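Local atomic coordinates of protein ACDH-11, isoform b (Caenorhabditis elegans, PDB entry 4Y9J), a protein that belongs to the acyl-CoA dehydrogenase family of flavoproteins and binds flavin-adenine dinucleotide in an assembly of four chains. Residues P32-T37 and L132-P137; R329-A334 and K360-T365. All blocks are in the same frame, centred on the assembly; numbering follows the deposited sequence.

Contact 1 (P32-T37 and L132-P137); sequences PILDRT and LFLFSP
Leu34, in the first turn of helix 34-41, meets Phe133 and Leu134 in the last part of helix 121-135. The bond from CA to CB is directed toward the other helix, but CB itself stays too far to touch. From there CG swings anti to the backbone N (chi1 -173°), and the two methyls part: CD1 makes no close approach to 132-137, while CD2 carries the whole contact. The Leu34 side chain passes obliquely over that of Leu134, with CD2 touching CD2 at 3.9 Å. It runs past Phe133 in the opposite direction, and Leu34 CD2 lies 4.1 Å from Phe133 CD2, at the ring's edge and near its plane. The Leu134 side chain does not start out toward the partner; only its end comes near.

Asp31 OD1 accepts hydrogen bonds from the backbone N of both Ile33, the N-cap, and Leu34. Ile33 O takes two donors from one residue a turn further on, Thr37 N at 3.0 Å and Thr37 OG1 at 2.6 Å, the hydroxyl from above the carbonyl plane. Around the contact, Tyr28 packs on Leu34, Leu54 on Leu134 and Met369 on Phe133.

Both helices belong to the AidB-like N-terminal domain. No hydrogen bond crosses between the segments; with only 94 Å² buried, their junction is a light van der Waals touch, and surrounding residues probably share in setting the helix spacing.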
ATOM      1  N   PRO B  32     -37.377   4.098  14.967  1.00 47.84           N
ATOM      2  CA  PRO B  32     -38.707   4.704  14.975  1.00 50.63           C
ATOM      3  C   PRO B  32     -39.870   3.741  14.940  1.00 49.58           C
ATOM      4  O   PRO B  32     -40.835   3.969  15.640  1.00 54.80           O
ATOM      5  CB  PRO B  32     -38.685   5.535  13.702  1.00 49.53           C
ATOM      6  CG  PRO B  32     -37.276   6.000  13.599  1.00 48.87           C
ATOM      7  CD  PRO B  32     -36.493   4.792  14.012  1.00 46.65           C
ATOM      8  N   ILE B  33     -39.824   2.692  14.129  1.00 48.71           N
ATOM      9  CA  ILE B  33     -40.983   1.831  13.968  1.00 51.59           C
ATOM     10  C   ILE B  33     -40.836   0.334  14.129  1.00 51.96           C
ATOM     11  O   ILE B  33     -41.843  -0.346  14.164  1.00 50.80           O
ATOM     12  CB  ILE B  33     -41.663   1.950  12.595  1.00 56.81           C
ATOM     13  CG1 ILE B  33     -40.735   1.586  11.478  1.00 54.15           C
ATOM     14  CG2 ILE B  33     -42.345   3.297  12.376  1.00 61.58           C
ATOM     15  CD1 ILE B  33     -41.546   1.266  10.245  1.00 58.08           C
ATOM     16  N   LEU B  34     -39.618  -0.189  14.209  1.00 49.69           N
ATOM     17  CA  LEU B  34     -39.407  -1.625  14.372  1.00 49.16           C
ATOM     18  C   LEU B  34     -40.154  -2.292  15.527  1.00 51.29           C
ATOM     19  O   LEU B  34     -40.805  -3.315  15.333  1.00 50.70           O
ATOM     20  CB  LEU B  34     -37.905  -1.902  14.546  1.00 48.00           C
ATOM     21  CG  LEU B  34     -37.566  -3.375  14.562  1.00 48.93           C
ATOM     22  CD1 LEU B  34     -38.183  -4.092  13.373  1.00 49.16           C
ATOM     23  CD2 LEU B  34     -36.054  -3.441  14.574  1.00 47.86           C
ATOM     24  N   ASP B  35     -39.997  -1.757  16.732  1.00 51.22           N
ATOM     25  CA  ASP B  35     -40.637  -2.354  17.880  1.00 53.75           C
ATOM     26  C   ASP B  35     -42.181  -2.253  17.754  1.00 57.31           C
ATOM     27  O   ASP B  35     -42.880  -3.227  18.042  1.00 61.56           O
ATOM     28  CB  ASP B  35     -40.150  -1.679  19.167  1.00 55.10           C
ATOM     29  CG  ASP B  35     -40.795  -2.273  20.458  1.00 57.33           C
ATOM     30  OD1 ASP B  35     -40.430  -3.411  20.863  1.00 58.46           O
ATOM     31  OD2 ASP B  35     -41.635  -1.579  21.072  1.00 59.24           O
ATOM     32  N   ARG B  36     -42.719  -1.086  17.365  1.00 56.89           N
ATOM     33  CA  ARG B  36     -44.177  -0.932  17.165  1.00 58.75           C
ATOM     34  C   ARG B  36     -44.708  -1.951  16.159  1.00 57.27           C
ATOM     35  O   ARG B  36     -45.762  -2.503  16.370  1.00 59.28           O
ATOM     36  CB  ARG B  36     -44.573   0.498  16.768  1.00 61.25           C
ATOM     37  CG  ARG B  36     -44.472   1.512  17.900  1.00 62.70           C
ATOM     38  CD  ARG B  36     -45.330   2.749  17.706  1.00 65.33           C
ATOM     39  NE  ARG B  36     -45.101   3.550  16.487  1.00 62.02           N
ATOM     40  CZ  ARG B  36     -44.044   4.332  16.257  1.00 61.50           C
ATOM     41  NH1 ARG B  36     -43.057   4.439  17.143  1.00 59.51           N
ATOM     42  NH2 ARG B  36     -43.963   5.021  15.116  1.00 57.06           N
ATOM     43  N   THR B  37     -43.945  -2.226  15.104  1.00 56.85           N
ATOM     44  CA  THR B  37     -44.324  -3.134  14.030  1.00 54.09           C
ATOM     45  C   THR B  37     -44.331  -4.569  14.501  1.00 57.48           C
ATOM     46  O   THR B  37     -45.274  -5.313  14.193  1.00 55.83           O
ATOM     47  CB  THR B  37     -43.348  -3.006  12.864  1.00 54.91           C
ATOM     48  OG1 THR B  37     -43.340  -1.654  12.433  1.00 53.01           O
ATOM     49  CG2 THR B  37     -43.725  -3.933  11.709  1.00 54.02           C
ATOM     50  N   LEU B 132     -31.572  -9.509  11.113  1.00 34.19           N
ATOM     51  CA  LEU B 132     -30.803  -9.173   9.942  1.00 34.25           C
ATOM     52  C   LEU B 132     -30.784  -7.681   9.673  1.00 34.57           C
ATOM     53  O   LEU B 132     -29.735  -7.119   9.230  1.00 32.89           O
ATOM     54  CB  LEU B 132     -31.338  -9.900   8.700  1.00 35.07           C
ATOM     55  CG  LEU B 132     -31.124 -11.402   8.693  1.00 36.76           C
ATOM     56  CD1 LEU B 132     -32.082 -12.040   7.690  1.00 39.98           C
ATOM     57  CD2 LEU B 132     -29.688 -11.701   8.293  1.00 38.54           C
ATOM     58  N   PHE B 133     -31.920  -7.048   9.909  1.00 35.06           N
ATOM     59  CA  PHE B 133     -32.021  -5.612   9.756  1.00 36.89           C
ATOM     60  C   PHE B 133     -31.121  -4.826  10.753  1.00 36.03           C
ATOM     61  O   PHE B 133     -30.537  -3.793  10.397  1.00 36.04           O
ATOM     62  CB  PHE B 133     -33.471  -5.185   9.814  1.00 37.11           C
ATOM     63  CG  PHE B 133     -33.702  -3.671   9.830  1.00 38.12           C
ATOM     64  CD1 PHE B 133     -33.567  -2.875   8.679  1.00 36.92           C
ATOM     65  CD2 PHE B 133     -34.027  -3.041  11.043  1.00 37.83           C
ATOM     66  CE1 PHE B 133     -33.828  -1.503   8.751  1.00 39.42           C
ATOM     67  CE2 PHE B 133     -34.304  -1.689  11.102  1.00 41.72           C
ATOM     68  CZ  PHE B 133     -34.221  -0.922   9.973  1.00 39.00           C
ATOM     69  N   LEU B 134     -31.032  -5.289  11.997  1.00 34.92           N
ATOM     70  CA  LEU B 134     -30.109  -4.709  12.958  1.00 36.37           C
ATOM     71  C   LEU B 134     -28.635  -4.994  12.572  1.00 36.31           C
ATOM     72  O   LEU B 134     -27.768  -4.105  12.673  1.00 34.69           O
ATOM     73  CB  LEU B 134     -30.389  -5.217  14.347  1.00 36.91           C
ATOM     74  CG  LEU B 134     -31.803  -4.969  14.862  1.00 39.60           C
ATOM     75  CD1 LEU B 134     -31.868  -5.586  16.254  1.00 40.27           C
ATOM     76  CD2 LEU B 134     -32.121  -3.487  14.895  1.00 41.72           C
ATOM     77  N   PHE B 135     -28.367  -6.193  12.045  1.00 35.77           N
ATOM     78  CA  PHE B 135     -27.000  -6.634  11.740  1.00 33.51           C
ATOM     79  C   PHE B 135     -26.449  -5.893  10.533  1.00 32.54           C
ATOM     80  O   PHE B 135     -25.296  -5.422  10.558  1.00 31.10           O
ATOM     81  CB  PHE B 135     -26.986  -8.177  11.505  1.00 33.27           C
ATOM     82  CG  PHE B 135     -25.635  -8.764  11.219  1.00 33.93           C
ATOM     83  CD1 PHE B 135     -24.582  -8.583  12.112  1.00 35.22           C
ATOM     84  CD2 PHE B 135     -25.408  -9.482  10.067  1.00 34.19           C
ATOM     85  CE1 PHE B 135     -23.348  -9.146  11.908  1.00 35.56           C
ATOM     86  CE2 PHE B 135     -24.139 -10.030   9.828  1.00 34.80           C
ATOM     87  CZ  PHE B 135     -23.134  -9.890  10.757  1.00 34.99           C
ATOM     88  N   SER B 136     -27.271  -5.769   9.489  1.00 31.33           N
ATOM     89  CA  SER B 136     -26.764  -5.457   8.135  1.00 30.62           C
ATOM     90  C   SER B 136     -25.833  -4.222   8.007  1.00 30.06           C
ATOM     91  O   SER B 136     -24.759  -4.337   7.420  1.00 29.80           O
ATOM     92  CB  SER B 136     -27.943  -5.410   7.169  1.00 32.41           C
ATOM     93  OG  SER B 136     -27.454  -5.528   5.845  1.00 32.94           O
ATOM     94  N   PRO B 137     -26.206  -3.054   8.580  1.00 31.73           N
ATOM     95  CA  PRO B 137     -25.332  -1.913   8.425  1.00 32.70           C
ATOM     96  C   PRO B 137     -24.088  -1.949   9.306  1.00 32.97           C
ATOM     97  O   PRO B 137     -23.181  -1.152   9.090  1.00 32.23           O
ATOM     98  CB  PRO B 137     -26.217  -0.722   8.807  1.00 33.36           C
ATOM     99  CG  PRO B 137     -27.319  -1.293   9.643  1.00 36.14           C
ATOM    100  CD  PRO B 137     -27.505  -2.674   9.158  1.00 34.31           C
TER

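Contact 2 (R329-A334 and K360-T365)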
ATOM      1  N   ARG B 329     -29.721   3.521   8.922  1.00 31.27           N
ATOM      2  CA  ARG B 329     -28.474   3.876   9.594  1.00 32.23           C
ATOM      3  C   ARG B 329     -28.098   5.387   9.361  1.00 31.91           C
ATOM      4  O   ARG B 329     -27.800   6.111  10.295  1.00 32.97           O
ATOM      5  CB  ARG B 329     -27.325   2.925   9.198  1.00 32.28           C
ATOM      6  CG  ARG B 329     -25.971   3.284   9.779  1.00 32.32           C
ATOM      7  CD  ARG B 329     -26.011   3.270  11.301  1.00 33.96           C
ATOM      8  NE  ARG B 329     -26.292   1.927  11.871  1.00 34.46           N
ATOM      9  CZ  ARG B 329     -25.362   1.004  12.131  1.00 35.01           C
ATOM     10  NH1 ARG B 329     -24.094   1.196  11.789  1.00 33.41           N
ATOM     11  NH2 ARG B 329     -25.726  -0.162  12.663  1.00 36.75           N
ATOM     12  N   ILE B 330     -28.157   5.827   8.128  1.00 32.41           N
ATOM     13  CA  ILE B 330     -27.802   7.188   7.816  1.00 33.77           C
ATOM     14  C   ILE B 330     -28.744   8.147   8.479  1.00 33.30           C
ATOM     15  O   ILE B 330     -28.303   9.147   8.988  1.00 34.16           O
ATOM     16  CB  ILE B 330     -27.548   7.416   6.315  1.00 30.58           C
ATOM     17  CG1 ILE B 330     -26.715   8.699   6.098  1.00 33.14           C
ATOM     18  CG2 ILE B 330     -28.847   7.576   5.570  1.00 32.29           C
ATOM     19  CD1 ILE B 330     -25.325   8.608   6.688  1.00 32.05           C
ATOM     20  N   ILE B 331     -30.032   7.839   8.561  1.00 33.89           N
ATOM     21  CA  ILE B 331     -30.962   8.718   9.173  1.00 34.77           C
ATOM     22  C   ILE B 331     -30.720   8.735  10.697  1.00 36.78           C
ATOM     23  O   ILE B 331     -30.784   9.769  11.326  1.00 37.69           O
ATOM     24  CB  ILE B 331     -32.425   8.263   8.869  1.00 35.13           C
ATOM     25  CG1 ILE B 331     -32.777   8.385   7.384  1.00 35.35           C
ATOM     26  CG2 ILE B 331     -33.442   9.011   9.735  1.00 39.64           C
ATOM     27  CD1 ILE B 331     -34.156   7.783   7.090  1.00 36.23           C
ATOM     28  N   SER B 332     -30.492   7.578  11.300  1.00 34.18           N
ATOM     29  CA  SER B 332     -30.147   7.530  12.712  1.00 36.51           C
ATOM     30  C   SER B 332     -28.910   8.367  13.047  1.00 34.83           C
ATOM     31  O   SER B 332     -28.865   9.079  14.071  1.00 37.97           O
ATOM     32  CB  SER B 332     -29.929   6.057  13.188  1.00 37.10           C
ATOM     33  OG  SER B 332     -29.719   6.005  14.579  1.00 39.32           O
ATOM     34  N   LEU B 333     -27.865   8.204  12.241  1.00 34.67           N
ATOM     35  CA  LEU B 333     -26.664   8.957  12.490  1.00 36.40           C
ATOM     36  C   LEU B 333     -26.828  10.449  12.212  1.00 35.74           C
ATOM     37  O   LEU B 333     -26.424  11.275  13.045  1.00 35.87           O
ATOM     38  CB  LEU B 333     -25.542   8.405  11.670  1.00 34.76           C
ATOM     39  CG  LEU B 333     -25.080   6.999  12.095  1.00 33.99           C
ATOM     40  CD1 LEU B 333     -24.105   6.464  11.080  1.00 32.89           C
ATOM     41  CD2 LEU B 333     -24.529   6.946  13.514  1.00 36.28           C
ATOM     42  N   ALA B 334     -27.536  10.764  11.134  1.00 33.97           N
ATOM     43  CA  ALA B 334     -27.746  12.184  10.777  1.00 36.75           C
ATOM     44  C   ALA B 334     -28.606  12.846  11.805  1.00 37.22           C
ATOM     45  O   ALA B 334     -28.305  13.977  12.268  1.00 38.91           O
ATOM     46  CB  ALA B 334     -28.334  12.278   9.369  1.00 36.85           C
ATOM     47  N   LYS B 360     -38.865  13.808   5.098  1.00 40.84           N
ATOM     48  CA  LYS B 360     -39.207  13.107   3.870  1.00 41.88           C
ATOM     49  C   LYS B 360     -38.468  11.755   3.742  1.00 38.32           C
ATOM     50  O   LYS B 360     -39.066  10.779   3.297  1.00 39.09           O
ATOM     51  CB  LYS B 360     -38.928  14.007   2.614  1.00 41.81           C
ATOM     52  CG  LYS B 360     -39.067  13.284   1.273  1.00 45.12           C
ATOM     53  CD  LYS B 360     -40.511  12.806   0.990  1.00 50.45           C
ATOM     54  CE  LYS B 360     -40.824  12.379  -0.488  1.00 54.08           C
ATOM     55  NZ  LYS B 360     -41.945  11.330  -0.548  1.00 57.12           N
ATOM     56  N   MET B 361     -37.179  11.705   4.099  1.00 36.82           N
ATOM     57  CA  MET B 361     -36.413  10.443   4.136  1.00 36.54           C
ATOM     58  C   MET B 361     -37.047   9.429   5.082  1.00 37.14           C
ATOM     59  O   MET B 361     -37.131   8.249   4.741  1.00 36.39           O
ATOM     60  CB  MET B 361     -34.962  10.699   4.546  1.00 35.85           C
ATOM     61  CG  MET B 361     -34.246  11.661   3.572  1.00 35.57           C
ATOM     62  SD  MET B 361     -32.725  12.405   4.209  1.00 38.92           S
ATOM     63  CE  MET B 361     -31.709  11.087   4.714  1.00 33.53           C
ATOM     64  N   GLU B 362     -37.511   9.892   6.231  1.00 36.48           N
ATOM     65  CA  GLU B 362     -38.157   9.057   7.175  1.00 39.30           C
ATOM     66  C   GLU B 362     -39.484   8.472   6.660  1.00 40.56           C
ATOM     67  O   GLU B 362     -39.741   7.316   6.841  1.00 42.67           O
ATOM     68  CB  GLU B 362     -38.312   9.810   8.489  1.00 40.62           C
ATOM     69  CG  GLU B 362     -38.979   8.968   9.539  1.00 43.95           C
ATOM     70  CD  GLU B 362     -38.110   7.802   9.983  1.00 43.82           C
ATOM     71  OE1 GLU B 362     -36.882   7.899   9.858  1.00 45.55           O
ATOM     72  OE2 GLU B 362     -38.675   6.799  10.455  1.00 45.09           O
ATOM     73  N   VAL B 363     -40.302   9.273   6.000  1.00 41.26           N
ATOM     74  CA  VAL B 363     -41.588   8.835   5.436  1.00 41.51           C
ATOM     75  C   VAL B 363     -41.364   7.717   4.398  1.00 41.44           C
ATOM     76  O   VAL B 363     -42.015   6.670   4.432  1.00 41.05           O
ATOM     77  CB  VAL B 363     -42.306  10.027   4.755  1.00 41.90           C
ATOM     78  CG1 VAL B 363     -43.476   9.567   3.869  1.00 43.80           C
ATOM     79  CG2 VAL B 363     -42.787  11.045   5.769  1.00 43.98           C
ATOM     80  N   ASP B 364     -40.387   7.921   3.512  1.00 39.49           N
ATOM     81  CA  ASP B 364     -40.121   6.967   2.449  1.00 39.81           C
ATOM     82  C   ASP B 364     -39.534   5.653   3.013  1.00 38.78           C
ATOM     83  O   ASP B 364     -39.817   4.592   2.509  1.00 41.55           O
ATOM     84  CB  ASP B 364     -39.164   7.581   1.399  1.00 41.05           C
ATOM     85  CG  ASP B 364     -39.849   8.610   0.477  1.00 48.05           C
ATOM     86  OD1 ASP B 364     -41.109   8.647   0.390  1.00 49.97           O
ATOM     87  OD2 ASP B 364     -39.064   9.353  -0.211  1.00 50.62           O
ATOM     88  N   THR B 365     -38.746   5.747   4.071  1.00 36.99           N
ATOM     89  CA  THR B 365     -38.071   4.614   4.682  1.00 37.27           C
ATOM     90  C   THR B 365     -39.133   3.776   5.431  1.00 38.58           C
ATOM     91  O   THR B 365     -39.069   2.581   5.388  1.00 38.47           O
ATOM     92  CB  THR B 365     -36.980   5.110   5.646  1.00 36.35           C
ATOM     93  OG1 THR B 365     -35.919   5.775   4.885  1.00 35.17           O
ATOM     94  CG2 THR B 365     -36.390   3.983   6.384  1.00 37.86           C
TER
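Ile331 is directed from helix 304-338 toward helix 352-383 and is met by three side chains, each at a different attitude. Met361 runs alongside it in the opposite sense: its chain bends at the last torsion (chi3 55°), which brings the CE methyl to 3.9 Å from Ile331 CG1. Glu362 crosses at about a right angle. Its bond from CA to CB does not aim at the partner, but a bend at chi2 (68°) brings the carboxylate back, with OE1 3.6 Å from Ile331 CG2. Thr365 comes tip to tip, its OG1 near Ile331 CD1, though the place of that hydroxyl is less sure. The same CD1 lies 3.8 Å from Met361 O, so the isoleucine tip reaches down to the backbone of the facing helix.

The carboxylate of Glu362 is buried, and its charge is answered elsewhere: OE1 forms a salt bridge with Arg328 and OE2 another with Arg366. Two arginines would be expected to keep it ionised even beside the aliphatic Ile331, and they hold the group against turning. Ile586 of a second subunit also packs on Glu362. Met361 leans on Met413 and Glu416 of helix 389-419. On another side of its helix, Lys360 NZ bridges to Asp364 OD1 at 3.0 Å.

The short helical segments run roughly antiparallel (148° between their directions), their axes coming within 10.8 Å. Helices 304-338 and 352-383, with the connection between them that supplies FAD-pocket residues such as Arg341, Phe344 and Trp351, belong to the helical bundle of the C-terminal acyl-CoA dehydrogenase domain.

Both contacts are buried, with centres about 13 Å apart, but they join different elements. Contact 1 brings together two helices of the AidB-like N-terminal domain; contact 2 pairs two helices of the C-terminal acyl-CoA dehydrogenase domain. They also touch directly: Pro32 CB lies 3.5 Å from Glu362 OE2, and Pro137 CG lies 3.6 Å from Arg329 NH2, so the two domains pack against one another here. Contact 1 is the smaller and wholly apolar between its segments. Contact 2 buries about twice the surface and sets a carboxylate beside its apolar core. Arg36 of contact 1 forms a salt bridge with Asp589 of the second subunit, which contact 2 also meets, through packing.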